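Local atomic coordinates of endoglycosidase (Bacteroides thetaiotaomicron, PDB entry 6Q64), a protein that probably hydrolyses O-glycosidic bonds as an endoglycosidase of glycoside hydrolase family 18, taking part in the breakdown of complex N-glycans by gut Bacteroides. Residues 78-83 against 108-113; 90-95 against 118-123; 282-287 against 311-316; 290-295 against 307-312. The protein carries 1 engineered substitution. All blocks are in the same frame, centred on the assembly; numbering follows the deposited sequence.

In the fold
The chain folds as a TIM barrel, and the four contacts fall into two pairs along it. Leaving strand 72-76, a long loop supplies 78-83 and then 90-95; after strand 100-102 the chain returns to meet them with 108-113 and 118-123. Contacts 1 and 2 therefore cross, and both fasten that loop to helix 112-123, the first at its N-terminal end and the second further along; they touch where W80 packs on L91. Contact 3 closes the excursion from strand 280-285 to helix 311-317. Contact 4 ties the intervening loop together within that span; the two share N311 and Q312 and touch through F286 against G293 and G294, their centres about 8 Å apart.

Contact 1 of 4, residues 78-83 against 108-113; sequences GNWTGK and GYLSDE
W80 and L110 make the apolar part of this contact. The indole is swung out with CG anti to the backbone N (chi1 171°), which carries its six-membered ring over to the leucine methyls: W80 CZ3 comes 3.8 Å from L110 CD2, and W80 CH2 sits 4.0 Å from L110 CD1, the two side chains crossing at about a right angle. At the other end of the indole, NE1 is hydrogen-bonded to D117 OD2, which helps to set the ring's rotation.

The polar part is looser. K83 bends its chain toward E113, but K83 NZ stays 3.8 Å from E113 OE2, a long salt bridge. Both residues also touch a crystal neighbour. Between these ends the chains pass closely, with G82 O 3.5 Å from E113 CB.

S111 holds the N-cap of helix 112-123, its OG capping a backbone N just past 113. The side chain of Q114 answers with a hydrogen bond to S111 N, the reciprocal pattern of a capping box, and also binds W80 O. In this TIM barrel, then, the loop that follows strand 72-76 is laid against a capped helix N-terminus.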
loop_
_atom_site.group_PDB
_atom_site.type_symbol
_atom_site.label_atom_id
_atom_site.label_comp_id
_atom_site.label_asym_id
_atom_site.label_seq_id
_atom_site.Cartn_x
_atom_site.Cartn_y
_atom_site.Cartn_z
ATOM N N GLY A 78 -7.506 -6.082 -6.068
ATOM C CA GLY A 78 -7.517 -7.013 -7.217
ATOM C C GLY A 78 -8.749 -6.838 -8.096
ATOM O O GLY A 78 -9.757 -6.339 -7.576
ATOM N N ASN A 79 -8.653 -7.254 -9.370
ATOM C CA ASN A 79 -9.722 -7.256 -10.412
ATOM C C ASN A 79 -10.110 -5.809 -10.709
ATOM O O ASN A 79 -11.324 -5.503 -10.736
ATOM C CB ASN A 79 -10.980 -8.050 -10.017
ATOM C CG ASN A 79 -10.717 -9.449 -9.485
ATOM O OD1 ASN A 79 -10.544 -9.664 -8.273
ATOM N ND2 ASN A 79 -10.728 -10.417 -10.391
ATOM N N TRP A 80 -9.125 -4.933 -10.878
ATOM C CA TRP A 80 -9.405 -3.503 -11.153
ATOM C C TRP A 80 -9.667 -3.294 -12.651
ATOM O O TRP A 80 -8.688 -3.326 -13.422
ATOM C CB TRP A 80 -8.269 -2.620 -10.659
ATOM C CG TRP A 80 -8.452 -1.212 -11.122
ATOM C CD1 TRP A 80 -9.602 -0.480 -11.067
ATOM C CD2 TRP A 80 -7.480 -0.376 -11.771
ATOM N NE1 TRP A 80 -9.406 0.763 -11.597
ATOM C CE2 TRP A 80 -8.111 0.862 -12.028
ATOM C CE3 TRP A 80 -6.137 -0.543 -12.136
ATOM C CZ2 TRP A 80 -7.442 1.928 -12.627
ATOM C CZ3 TRP A 80 -5.472 0.513 -12.718
ATOM C CH2 TRP A 80 -6.120 1.730 -12.958
ATOM N N THR A 81 -10.923 -3.037 -13.047
ATOM C CA THR A 81 -11.329 -2.923 -14.477
ATOM C C THR A 81 -11.921 -1.549 -14.807
ATOM O O THR A 81 -11.715 -1.101 -15.949
ATOM C CB THR A 81 -12.309 -4.027 -14.896
ATOM O OG1 THR A 81 -13.630 -3.661 -14.481
ATOM C CG2 THR A 81 -11.911 -5.394 -14.377
ATOM N N GLY A 82 -12.648 -0.920 -13.888
ATOM C CA GLY A 82 -13.381 0.335 -14.160
ATOM C C GLY A 82 -14.457 0.184 -15.233
ATOM O O GLY A 82 -14.713 1.189 -15.922
ATOM N N LYS A 83 -15.088 -0.996 -15.349
ATOM C CA LYS A 83 -15.830 -1.417 -16.570
ATOM C C LYS A 83 -17.324 -1.141 -16.438
ATOM O O LYS A 83 -18.001 -1.049 -17.485
ATOM C CB LYS A 83 -15.600 -2.894 -16.909
ATOM C CG LYS A 83 -14.279 -3.203 -17.611
ATOM C CD LYS A 83 -13.944 -2.311 -18.782
ATOM C CE LYS A 83 -14.783 -2.632 -19.989
ATOM N NZ LYS A 83 -14.034 -3.496 -20.930
ATOM N N GLY A 108 0.670 -3.241 -16.772
ATOM C CA GLY A 108 0.630 -2.131 -17.731
ATOM C C GLY A 108 -0.598 -2.255 -18.599
ATOM O O GLY A 108 -1.636 -2.721 -18.083
ATOM N N TYR A 109 -0.478 -1.824 -19.853
ATOM C CA TYR A 109 -1.551 -1.894 -20.873
ATOM C C TYR A 109 -2.923 -1.544 -20.262
ATOM O O TYR A 109 -3.828 -2.382 -20.422
ATOM C CB TYR A 109 -1.577 -3.317 -21.431
ATOM C CG TYR A 109 -0.365 -3.758 -22.217
ATOM C CD1 TYR A 109 -0.142 -3.271 -23.497
ATOM C CD2 TYR A 109 0.502 -4.734 -21.738
ATOM C CE1 TYR A 109 0.923 -3.705 -24.269
ATOM C CE2 TYR A 109 1.576 -5.178 -22.495
ATOM C CZ TYR A 109 1.786 -4.657 -23.763
ATOM O OH TYR A 109 2.834 -5.055 -24.533
ATOM N N LEU A 110 -3.084 -0.390 -19.585
ATOM C CA LEU A 110 -4.369 0.048 -18.959
ATOM C C LEU A 110 -5.409 0.442 -20.028
ATOM O O LEU A 110 -5.033 1.098 -21.028
ATOM C CB LEU A 110 -4.130 1.239 -18.022
ATOM C CG LEU A 110 -3.270 1.000 -16.772
ATOM C CD1 LEU A 110 -3.336 2.209 -15.843
ATOM C CD2 LEU A 110 -3.659 -0.258 -16.001
ATOM N N SER A 111 -6.684 0.091 -19.803
ATOM C CA SER A 111 -7.855 0.531 -20.609
ATOM C C SER A 111 -8.122 2.025 -20.380
ATOM O O SER A 111 -7.731 2.549 -19.325
ATOM C CB SER A 111 -9.093 -0.299 -20.306
ATOM O OG SER A 111 -9.646 -0.032 -19.017
ATOM N N ASP A 112 -8.770 2.673 -21.344
ATOM C CA ASP A 112 -9.236 4.088 -21.282
ATOM C C ASP A 112 -10.144 4.292 -20.045
ATOM O O ASP A 112 -10.177 5.444 -19.469
ATOM C CB ASP A 112 -9.973 4.451 -22.581
ATOM C CG ASP A 112 -9.108 4.441 -23.832
ATOM O OD1 ASP A 112 -7.842 4.357 -23.694
ATOM O OD2 ASP A 112 -9.705 4.512 -24.928
ATOM N N GLU A 113 -10.879 3.221 -19.682
ATOM C CA GLU A 113 -11.847 3.171 -18.546
ATOM C C GLU A 113 -11.072 3.031 -17.213
ATOM O O GLU A 113 -11.542 3.551 -16.178
ATOM C CB GLU A 113 -12.884 2.045 -18.738
ATOM C CG GLU A 113 -13.623 2.066 -20.072
ATOM C CD GLU A 113 -13.012 1.262 -21.218
ATOM O OE1 GLU A 113 -12.905 1.810 -22.332
ATOM O OE2 GLU A 113 -12.649 0.083 -21.001
#

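Contact 2 of 4, residues 90-95 against 118-123; sequences YLKMLP and LKFFQE
L91 and F121 make the central fit. L91 CB is the bump: it stands over one face of the phenyl ring, 4.0 Å from the F121 ring centroid and displaced toward the rim, a CH-pi contact 20° off the ring normal. F121 has CG anti to its own N (chi1 -171°), and this sends the ring out from helix 112-123 into the bend of the 90-95 loop. There the ring also meets backbone, with F121 CD1 3.5 Å from L91 O, and L94 CD1 closes the hollow further out, 4.1 Å from F121 CE1. On the other flank the L91 and L118 side chains run side by side in the same direction, their CD1 methyls in touch.

K92 fills the neighbouring hollow. The K92 and F120 side chains cross at about a right angle, K92 CB reaching 3.5 Å from F120 CD1. K92 NZ is 5.5 Å from the F120 ring centroid, so any cation-pi attraction is weak; the ammonium is instead hydrogen-bonded to the carbonyls of I43 and A45.

No hydrogen bond joins 90-95 to 118-123 themselves, but one turn before F121 on the same helix the D117 carboxylate holds two successive N-H groups, L91 N at OD2 and K92 N at OD1. The interface itself depends on apolar shape, and the I43 and A45 carbonyls probably offset the cost of burying the lysine charge.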
loop_
_atom_site.group_PDB
_atom_site.type_symbol
_atom_site.label_atom_id
_atom_site.label_comp_id
_atom_site.label_asym_id
_atom_site.label_seq_id
_atom_site.Cartn_x
_atom_site.Cartn_y
_atom_site.Cartn_z
ATOM N N TYR A 90 -13.953 -0.651 -9.400
ATOM C CA TYR A 90 -13.700 0.803 -9.541
ATOM C C TYR A 90 -12.917 1.361 -8.338
ATOM O O TYR A 90 -13.401 1.259 -7.150
ATOM C CB TYR A 90 -15.045 1.525 -9.576
ATOM C CG TYR A 90 -15.738 1.547 -10.906
ATOM C CD1 TYR A 90 -16.567 0.507 -11.298
ATOM C CD2 TYR A 90 -15.614 2.643 -11.746
ATOM C CE1 TYR A 90 -17.219 0.539 -12.517
ATOM C CE2 TYR A 90 -16.275 2.696 -12.961
ATOM C CZ TYR A 90 -17.074 1.638 -13.354
ATOM O OH TYR A 90 -17.696 1.708 -14.573
ATOM N N LEU A 91 -11.774 2.002 -8.590
ATOM C CA LEU A 91 -11.058 2.733 -7.507
ATOM C C LEU A 91 -11.980 3.821 -6.955
ATOM O O LEU A 91 -12.036 3.973 -5.704
ATOM C CB LEU A 91 -9.780 3.382 -8.042
ATOM C CG LEU A 91 -8.691 2.431 -8.526
ATOM C CD1 LEU A 91 -7.580 3.235 -9.180
ATOM C CD2 LEU A 91 -8.142 1.582 -7.389
ATOM N N LYS A 92 -12.710 4.511 -7.845
ATOM C CA LYS A 92 -13.460 5.751 -7.504
ATOM C C LYS A 92 -14.674 5.428 -6.624
ATOM O O LYS A 92 -15.247 6.348 -6.007
ATOM C CB LYS A 92 -13.832 6.538 -8.764
ATOM C CG LYS A 92 -14.869 5.907 -9.695
ATOM C CD LYS A 92 -15.513 6.920 -10.630
ATOM C CE LYS A 92 -16.327 6.269 -11.736
ATOM N NZ LYS A 92 -16.529 7.165 -12.902
HETATM N N MSE A 93 -15.026 4.131 -6.541
HETATM C CA MSE A 93 -16.182 3.689 -5.763
HETATM C C MSE A 93 -15.762 3.076 -4.430
HETATM O O MSE A 93 -16.590 2.560 -3.685
HETATM C CB MSE A 93 -17.017 2.652 -6.542
HETATM C CG MSE A 93 -17.763 3.186 -7.776
HETATM SE SE MSE A 93 -18.681 4.896 -7.482
HETATM C CE MSE A 93 -17.795 6.436 -8.283
ATOM N N LEU A 94 -14.464 3.109 -4.130
ATOM C CA LEU A 94 -13.981 2.605 -2.859
ATOM C C LEU A 94 -14.521 3.501 -1.764
ATOM O O LEU A 94 -14.781 4.669 -1.995
ATOM C CB LEU A 94 -12.459 2.662 -2.856
ATOM C CG LEU A 94 -11.745 1.595 -3.667
ATOM C CD1 LEU A 94 -10.265 1.949 -3.817
ATOM C CD2 LEU A 94 -11.938 0.252 -2.993
ATOM N N PRO A 95 -14.596 3.020 -0.518
ATOM C CA PRO A 95 -14.897 3.892 0.614
ATOM C C PRO A 95 -14.041 5.163 0.582
ATOM O O PRO A 95 -12.873 5.102 0.245
ATOM C CB PRO A 95 -14.541 3.026 1.810
ATOM C CG PRO A 95 -14.751 1.593 1.304
ATOM C CD PRO A 95 -14.322 1.626 -0.140
ATOM N N LEU A 118 -9.019 6.040 -12.388
ATOM C CA LEU A 118 -7.804 6.575 -11.739
ATOM C C LEU A 118 -7.830 8.110 -11.745
ATOM O O LEU A 118 -7.522 8.692 -10.691
ATOM C CB LEU A 118 -6.587 6.031 -12.485
ATOM C CG LEU A 118 -5.242 6.504 -11.940
ATOM C CD1 LEU A 118 -5.043 5.981 -10.530
ATOM C CD2 LEU A 118 -4.096 6.078 -12.842
ATOM N N LYS A 119 -8.163 8.756 -12.866
ATOM C CA LYS A 119 -8.086 10.245 -12.953
ATOM C C LYS A 119 -9.023 10.826 -11.881
ATOM O O LYS A 119 -8.629 11.813 -11.208
ATOM C CB LYS A 119 -8.371 10.756 -14.373
ATOM C CG LYS A 119 -8.416 12.280 -14.532
ATOM C CD LYS A 119 -7.956 12.821 -15.881
ATOM C CE LYS A 119 -6.452 12.638 -16.074
ATOM N NZ LYS A 119 -6.030 12.782 -17.493
ATOM N N PHE A 120 -10.195 10.208 -11.691
ATOM C CA PHE A 120 -11.268 10.687 -10.780
ATOM C C PHE A 120 -10.804 10.440 -9.341
ATOM O O PHE A 120 -10.760 11.374 -8.502
ATOM C CB PHE A 120 -12.600 9.993 -11.098
ATOM C CG PHE A 120 -13.735 10.527 -10.280
ATOM C CD1 PHE A 120 -13.969 10.057 -9.009
ATOM C CD2 PHE A 120 -14.507 11.572 -10.738
ATOM C CE1 PHE A 120 -14.979 10.595 -8.233
ATOM C CE2 PHE A 120 -15.524 12.105 -9.962
ATOM C CZ PHE A 120 -15.756 11.614 -8.710
ATOM N N PHE A 121 -10.434 9.190 -9.077
ATOM C CA PHE A 121 -9.801 8.732 -7.814
ATOM C C PHE A 121 -8.690 9.688 -7.364
ATOM O O PHE A 121 -8.625 9.987 -6.181
ATOM C CB PHE A 121 -9.211 7.339 -7.993
ATOM C CG PHE A 121 -8.738 6.717 -6.707
ATOM C CD1 PHE A 121 -9.603 6.512 -5.658
ATOM C CD2 PHE A 121 -7.426 6.318 -6.541
ATOM C CE1 PHE A 121 -9.177 5.896 -4.494
ATOM C CE2 PHE A 121 -7.008 5.714 -5.373
ATOM C CZ PHE A 121 -7.887 5.495 -4.354
ATOM N N GLN A 122 -7.831 10.130 -8.276
ATOM C CA GLN A 122 -6.691 11.011 -7.940
ATOM C C GLN A 122 -7.165 12.438 -7.697
ATOM O O GLN A 122 -6.828 12.936 -6.663
ATOM C CB GLN A 122 -5.629 10.985 -9.032
ATOM C CG GLN A 122 -4.865 9.676 -9.120
ATOM C CD GLN A 122 -4.084 9.634 -10.404
ATOM O OE1 GLN A 122 -4.341 10.391 -11.351
ATOM N NE2 GLN A 122 -3.108 8.741 -10.435
ATOM N N GLU A 123 -7.885 13.061 -8.629
ATOM C CA GLU A 123 -8.129 14.533 -8.690
ATOM C C GLU A 123 -9.306 14.988 -7.803
ATOM O O GLU A 123 -9.318 16.155 -7.353
ATOM C CB GLU A 123 -8.459 14.923 -10.125
ATOM C CG GLU A 123 -7.245 15.040 -11.034
ATOM C CD GLU A 123 -7.475 15.837 -12.317
ATOM O OE1 GLU A 123 -6.480 16.136 -13.014
ATOM O OE2 GLU A 123 -8.649 16.165 -12.620
#

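Contact 3 of 4, residues 282-287 against 311-316; sequences ITVEFE and NQILDY
Y316 and I282 meet because the tyrosine carries CG anti to its carbonyl carbon (chi1 -71°), which turns the ring back beside the backbone N, so that I282 CD1 meets both Y316 CB, at 3.5 Å, and the ring atom Y316 CG, at 3.6 Å. Two residues further along the strand, V284 holds CG1 between its backbone N and carbonyl carbon (chi1 73°), placing that methyl 3.8 Å from CD1 of I313, which is one helical turn before Y316. The same I313 CD1 lies 4.1 Å from F286 CZ, a methyl shared by the strand's end and the start of the next helix.

T283 takes the other face of the strand: its side chain turns from the helix to F74 and W76 of strand 72-76, with OG1 bonded to Y253 O. T283 O lies at the edge of the Y316 ring, 4.0 Å from Y316 CE2.

Strand 282-285 and helix 311-316 run nearly antiparallel, at 171° and 8.9 Å between axes, as in the beta-alpha-beta crossover that leads on to strand 329-333. Apolar contacts do the joining across the interface. The buried polar ends are satisfied beyond it, Y316 OH by A255 O and Q312 NE2 by Y256 O, which anchors these helix side chains to the chain following strand 251-254.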
loop_
_atom_site.group_PDB
_atom_site.type_symbol
_atom_site.label_atom_id
_atom_site.label_comp_id
_atom_site.label_asym_id
_atom_site.label_seq_id
_atom_site.Cartn_x
_atom_site.Cartn_y
_atom_site.Cartn_z
ATOM N N ILE A 282 -0.543 -1.928 9.188
ATOM C CA ILE A 282 -0.729 -3.376 9.461
ATOM C C ILE A 282 -1.981 -3.835 8.718
ATOM O O ILE A 282 -2.971 -3.089 8.669
ATOM C CB ILE A 282 -0.779 -3.666 10.959
ATOM C CG1 ILE A 282 -1.465 -2.549 11.753
ATOM C CG2 ILE A 282 0.634 -3.900 11.440
ATOM C CD1 ILE A 282 -1.739 -2.903 13.213
ATOM N N THR A 283 -1.886 -5.013 8.119
ATOM C CA THR A 283 -2.860 -5.524 7.145
ATOM C C THR A 283 -3.312 -6.907 7.573
ATOM O O THR A 283 -2.538 -7.698 8.179
ATOM C CB THR A 283 -2.297 -5.557 5.724
ATOM O OG1 THR A 283 -1.302 -6.585 5.619
ATOM C CG2 THR A 283 -1.755 -4.201 5.324
ATOM N N VAL A 284 -4.547 -7.173 7.207
ATOM C CA VAL A 284 -5.219 -8.446 7.518
ATOM C C VAL A 284 -5.577 -9.167 6.201
ATOM O O VAL A 284 -5.445 -8.548 5.101
ATOM C CB VAL A 284 -6.378 -8.111 8.461
ATOM C CG1 VAL A 284 -7.506 -7.418 7.725
ATOM C CG2 VAL A 284 -6.846 -9.359 9.176
ATOM N N GLU A 285 -5.890 -10.465 6.283
ATOM C CA GLU A 285 -5.927 -11.366 5.095
ATOM C C GLU A 285 -7.389 -11.652 4.743
ATOM O O GLU A 285 -8.065 -12.392 5.490
ATOM C CB GLU A 285 -5.006 -12.563 5.354
ATOM C CG GLU A 285 -5.327 -13.860 4.646
ATOM C CD GLU A 285 -5.779 -13.840 3.202
ATOM O OE1 GLU A 285 -4.929 -14.089 2.299
ATOM O OE2 GLU A 285 -6.999 -13.654 3.004
ATOM N N PHE A 286 -7.840 -11.052 3.643
ATOM C CA PHE A 286 -9.277 -10.876 3.316
ATOM C C PHE A 286 -9.720 -11.848 2.213
ATOM O O PHE A 286 -10.927 -12.113 2.140
ATOM C CB PHE A 286 -9.551 -9.398 3.029
ATOM C CG PHE A 286 -10.312 -8.701 4.126
ATOM C CD1 PHE A 286 -10.213 -9.134 5.433
ATOM C CD2 PHE A 286 -11.147 -7.637 3.839
ATOM C CE1 PHE A 286 -10.935 -8.521 6.434
ATOM C CE2 PHE A 286 -11.861 -7.016 4.849
ATOM C CZ PHE A 286 -11.754 -7.461 6.146
ATOM N N GLU A 287 -8.783 -12.403 1.436
ATOM C CA GLU A 287 -9.002 -13.624 0.619
ATOM C C GLU A 287 -9.661 -14.694 1.501
ATOM O O GLU A 287 -10.586 -15.344 1.032
ATOM C CB GLU A 287 -7.678 -14.008 -0.039
ATOM C CG GLU A 287 -7.651 -15.352 -0.745
ATOM C CD GLU A 287 -6.517 -15.475 -1.760
ATOM O OE1 GLU A 287 -6.780 -15.210 -2.940
ATOM O OE2 GLU A 287 -5.362 -15.781 -1.361
ATOM N N ASN A 311 -12.464 -8.560 15.535
ATOM C CA ASN A 311 -11.665 -7.870 16.578
ATOM C C ASN A 311 -10.200 -7.724 16.110
ATOM O O ASN A 311 -9.612 -6.733 16.495
ATOM C CB ASN A 311 -11.896 -8.477 17.967
ATOM C CG ASN A 311 -11.353 -9.869 18.098
ATOM O OD1 ASN A 311 -11.123 -10.526 17.091
ATOM N ND2 ASN A 311 -11.113 -10.304 19.329
ATOM N N GLN A 312 -9.677 -8.576 15.223
ATOM C CA GLN A 312 -8.353 -8.395 14.553
ATOM C C GLN A 312 -8.348 -7.023 13.888
ATOM O O GLN A 312 -7.621 -6.150 14.357
ATOM C CB GLN A 312 -8.002 -9.508 13.555
ATOM C CG GLN A 312 -6.621 -9.395 12.911
ATOM C CD GLN A 312 -6.112 -10.643 12.209
ATOM O OE1 GLN A 312 -6.556 -11.082 11.138
ATOM N NE2 GLN A 312 -5.090 -11.227 12.791
ATOM N N ILE A 313 -9.145 -6.785 12.858
ATOM C CA ILE A 313 -9.048 -5.504 12.086
ATOM C C ILE A 313 -9.385 -4.299 12.984
ATOM O O ILE A 313 -8.947 -3.166 12.693
ATOM C CB ILE A 313 -9.915 -5.523 10.818
ATOM C CG1 ILE A 313 -9.554 -4.347 9.902
ATOM C CG2 ILE A 313 -11.391 -5.553 11.183
ATOM C CD1 ILE A 313 -9.913 -4.541 8.446
ATOM N N LEU A 314 -10.145 -4.476 14.049
ATOM C CA LEU A 314 -10.579 -3.278 14.806
ATOM C C LEU A 314 -9.483 -2.945 15.802
ATOM O O LEU A 314 -9.287 -1.742 16.061
ATOM C CB LEU A 314 -11.921 -3.531 15.501
ATOM C CG LEU A 314 -13.085 -3.883 14.577
ATOM C CD1 LEU A 314 -14.326 -4.185 15.387
ATOM C CD2 LEU A 314 -13.352 -2.763 13.601
ATOM N N ASP A 315 -8.831 -3.986 16.341
ATOM C CA ASP A 315 -7.661 -3.822 17.224
ATOM C C ASP A 315 -6.607 -3.062 16.435
ATOM O O ASP A 315 -6.076 -2.054 16.952
ATOM C CB ASP A 315 -7.109 -5.158 17.708
ATOM C CG ASP A 315 -6.058 -4.999 18.794
ATOM O OD1 ASP A 315 -6.313 -4.216 19.765
ATOM O OD2 ASP A 315 -4.983 -5.627 18.632
ATOM N N TYR A 316 -6.352 -3.510 15.208
ATOM C CA TYR A 316 -5.309 -2.900 14.350
ATOM C C TYR A 316 -5.604 -1.400 14.209
ATOM O O TYR A 316 -4.781 -0.527 14.468
ATOM C CB TYR A 316 -5.204 -3.634 13.017
ATOM C CG TYR A 316 -4.603 -5.011 13.083
ATOM C CD1 TYR A 316 -4.537 -5.745 14.262
ATOM C CD2 TYR A 316 -4.084 -5.605 11.948
ATOM C CE1 TYR A 316 -3.982 -7.028 14.312
ATOM C CE2 TYR A 316 -3.559 -6.896 11.965
ATOM C CZ TYR A 316 -3.526 -7.618 13.145
ATOM O OH TYR A 316 -3.007 -8.876 13.158
#

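Contact 4 of 4, residues 290-295 against 307-312; sequences WKTGGI and SMEGNQ
Q312 receives the backbone of I295 through its amide oxygen. I295 N points almost straight at Q312 OE1, 3.3 Å away with an angle of 162°, a weak bond, and the oxygen's place is not fully sure. The two side chains cross at about a right angle, with I295 CG1 3.5 Å from Q312 NE2, whose hydrogen bond goes to Y256 O.

The two segments are the ends of a loop that leads, within this TIM barrel, from helix 286-289 to helix 311-317, and they are pinched together by glycines. G293 and G310 have their CA atoms 4.0 Å apart, and G310, at the N-cap position, gives CA-H...O contacts to two carbonyls: G310 CA is 3.1 Å from T292 O and 3.5 Å from G293 O.

T292 OG1 donates to G294 O at 2.7 Å, tilted 26° from the carbonyl plane, with G289 O as a second, competing partner. T292 CG2 lies 3.9 Å from E309 OE2, while the E309 side chain also rests on K346 and W347 of helix 346-358.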
loop_
_atom_site.group_PDB
_atom_site.type_symbol
_atom_site.label_atom_id
_atom_site.label_comp_id
_atom_site.label_asym_id
_atom_site.label_seq_id
_atom_site.Cartn_x
_atom_site.Cartn_y
_atom_site.Cartn_z
ATOM N N TRP A 290 -12.503 -12.056 4.848
ATOM C CA TRP A 290 -13.467 -11.004 4.424
ATOM C C TRP A 290 -14.765 -11.168 5.205
ATOM O O TRP A 290 -15.381 -10.152 5.540
ATOM C CB TRP A 290 -13.721 -11.046 2.919
ATOM C CG TRP A 290 -14.345 -12.322 2.444
ATOM C CD1 TRP A 290 -13.700 -13.471 2.093
ATOM C CD2 TRP A 290 -15.753 -12.579 2.265
ATOM N NE1 TRP A 290 -14.606 -14.413 1.696
ATOM C CE2 TRP A 290 -15.871 -13.897 1.788
ATOM C CE3 TRP A 290 -16.917 -11.831 2.467
ATOM C CZ2 TRP A 290 -17.103 -14.482 1.522
ATOM C CZ3 TRP A 290 -18.140 -12.405 2.207
ATOM C CH2 TRP A 290 -18.225 -13.715 1.739
ATOM N N LYS A 291 -15.182 -12.402 5.467
ATOM C CA LYS A 291 -16.503 -12.626 6.099
ATOM C C LYS A 291 -16.455 -12.102 7.524
ATOM O O LYS A 291 -17.468 -11.585 7.985
ATOM C CB LYS A 291 -16.915 -14.096 6.110
ATOM C CG LYS A 291 -18.392 -14.333 5.799
ATOM C CD LYS A 291 -18.765 -15.787 5.430
ATOM C CE LYS A 291 -17.767 -16.501 4.529
ATOM N NZ LYS A 291 -18.427 -17.400 3.547
ATOM N N THR A 292 -15.301 -12.241 8.175
ATOM C CA THR A 292 -15.179 -12.263 9.656
ATOM C C THR A 292 -14.322 -11.100 10.163
ATOM O O THR A 292 -14.247 -10.953 11.399
ATOM C CB THR A 292 -14.618 -13.612 10.123
ATOM O OG1 THR A 292 -13.479 -13.964 9.336
ATOM C CG2 THR A 292 -15.633 -14.724 10.024
ATOM N N GLY A 293 -13.745 -10.289 9.275
ATOM C CA GLY A 293 -12.805 -9.211 9.655
ATOM C C GLY A 293 -11.513 -9.785 10.214
ATOM O O GLY A 293 -11.201 -9.554 11.396
ATOM N N GLY A 294 -10.866 -10.605 9.394
ATOM C CA GLY A 294 -9.718 -11.468 9.720
ATOM C C GLY A 294 -10.109 -12.616 10.625
ATOM O O GLY A 294 -11.283 -12.958 10.626
ATOM N N ILE A 295 -9.153 -13.127 11.403
ATOM C CA ILE A 295 -9.238 -14.430 12.115
ATOM C C ILE A 295 -10.326 -14.353 13.188
ATOM O O ILE A 295 -10.663 -13.242 13.641
ATOM C CB ILE A 295 -7.863 -14.803 12.698
ATOM C CG1 ILE A 295 -7.349 -13.770 13.708
ATOM C CG2 ILE A 295 -6.852 -15.021 11.586
ATOM C CD1 ILE A 295 -6.624 -14.389 14.887
ATOM N N SER A 307 -15.845 -9.226 22.568
ATOM C CA SER A 307 -17.270 -9.647 22.540
ATOM C C SER A 307 -17.868 -9.502 21.133
ATOM O O SER A 307 -19.023 -9.871 20.938
ATOM C CB SER A 307 -18.042 -8.837 23.540
ATOM O OG SER A 307 -17.966 -7.456 23.210
HETATM N N MSE A 308 -17.057 -9.011 20.177
HETATM C CA MSE A 308 -17.483 -8.525 18.872
HETATM C C MSE A 308 -16.724 -9.259 17.766
HETATM O O MSE A 308 -15.521 -9.434 17.835
HETATM C CB MSE A 308 -17.093 -7.052 18.711
HETATM C CG MSE A 308 -18.148 -5.974 18.979
HETATM SE SE MSE A 308 -17.037 -4.294 18.796
HETATM C CE MSE A 308 -18.012 -3.102 20.058
ATOM N N GLU A 309 -17.402 -9.611 16.677
ATOM C CA GLU A 309 -16.739 -10.251 15.552
ATOM C C GLU A 309 -15.848 -9.205 14.860
ATOM O O GLU A 309 -16.212 -8.005 14.894
ATOM C CB GLU A 309 -17.845 -10.864 14.687
ATOM C CG GLU A 309 -17.487 -11.109 13.227
ATOM C CD GLU A 309 -18.562 -11.855 12.441
ATOM O OE1 GLU A 309 -19.619 -11.258 12.124
ATOM O OE2 GLU A 309 -18.347 -13.044 12.190
ATOM N N GLY A 310 -14.737 -9.621 14.246
ATOM C CA GLY A 310 -13.836 -8.708 13.494
ATOM C C GLY A 310 -12.800 -7.982 14.373
ATOM O O GLY A 310 -12.284 -6.877 13.961
ATOM N N ASN A 311 -12.464 -8.560 15.535
ATOM C CA ASN A 311 -11.665 -7.870 16.578
ATOM C C ASN A 311 -10.200 -7.724 16.110
ATOM O O ASN A 311 -9.612 -6.733 16.495
ATOM C CB ASN A 311 -11.896 -8.477 17.967
ATOM C CG ASN A 311 -11.353 -9.869 18.098
ATOM O OD1 ASN A 311 -11.123 -10.526 17.091
ATOM N ND2 ASN A 311 -11.113 -10.304 19.329
ATOM N N GLN A 312 -9.677 -8.576 15.223
ATOM C CA GLN A 312 -8.353 -8.395 14.553
ATOM C C GLN A 312 -8.348 -7.023 13.888
ATOM O O GLN A 312 -7.621 -6.150 14.357
ATOM C CB GLN A 312 -8.002 -9.508 13.555
ATOM C CG GLN A 312 -6.621 -9.395 12.911
ATOM C CD GLN A 312 -6.112 -10.643 12.209
ATOM O OE1 GLN A 312 -6.556 -11.082 11.138
ATOM N NE2 GLN A 312 -5.090 -11.227 12.791
#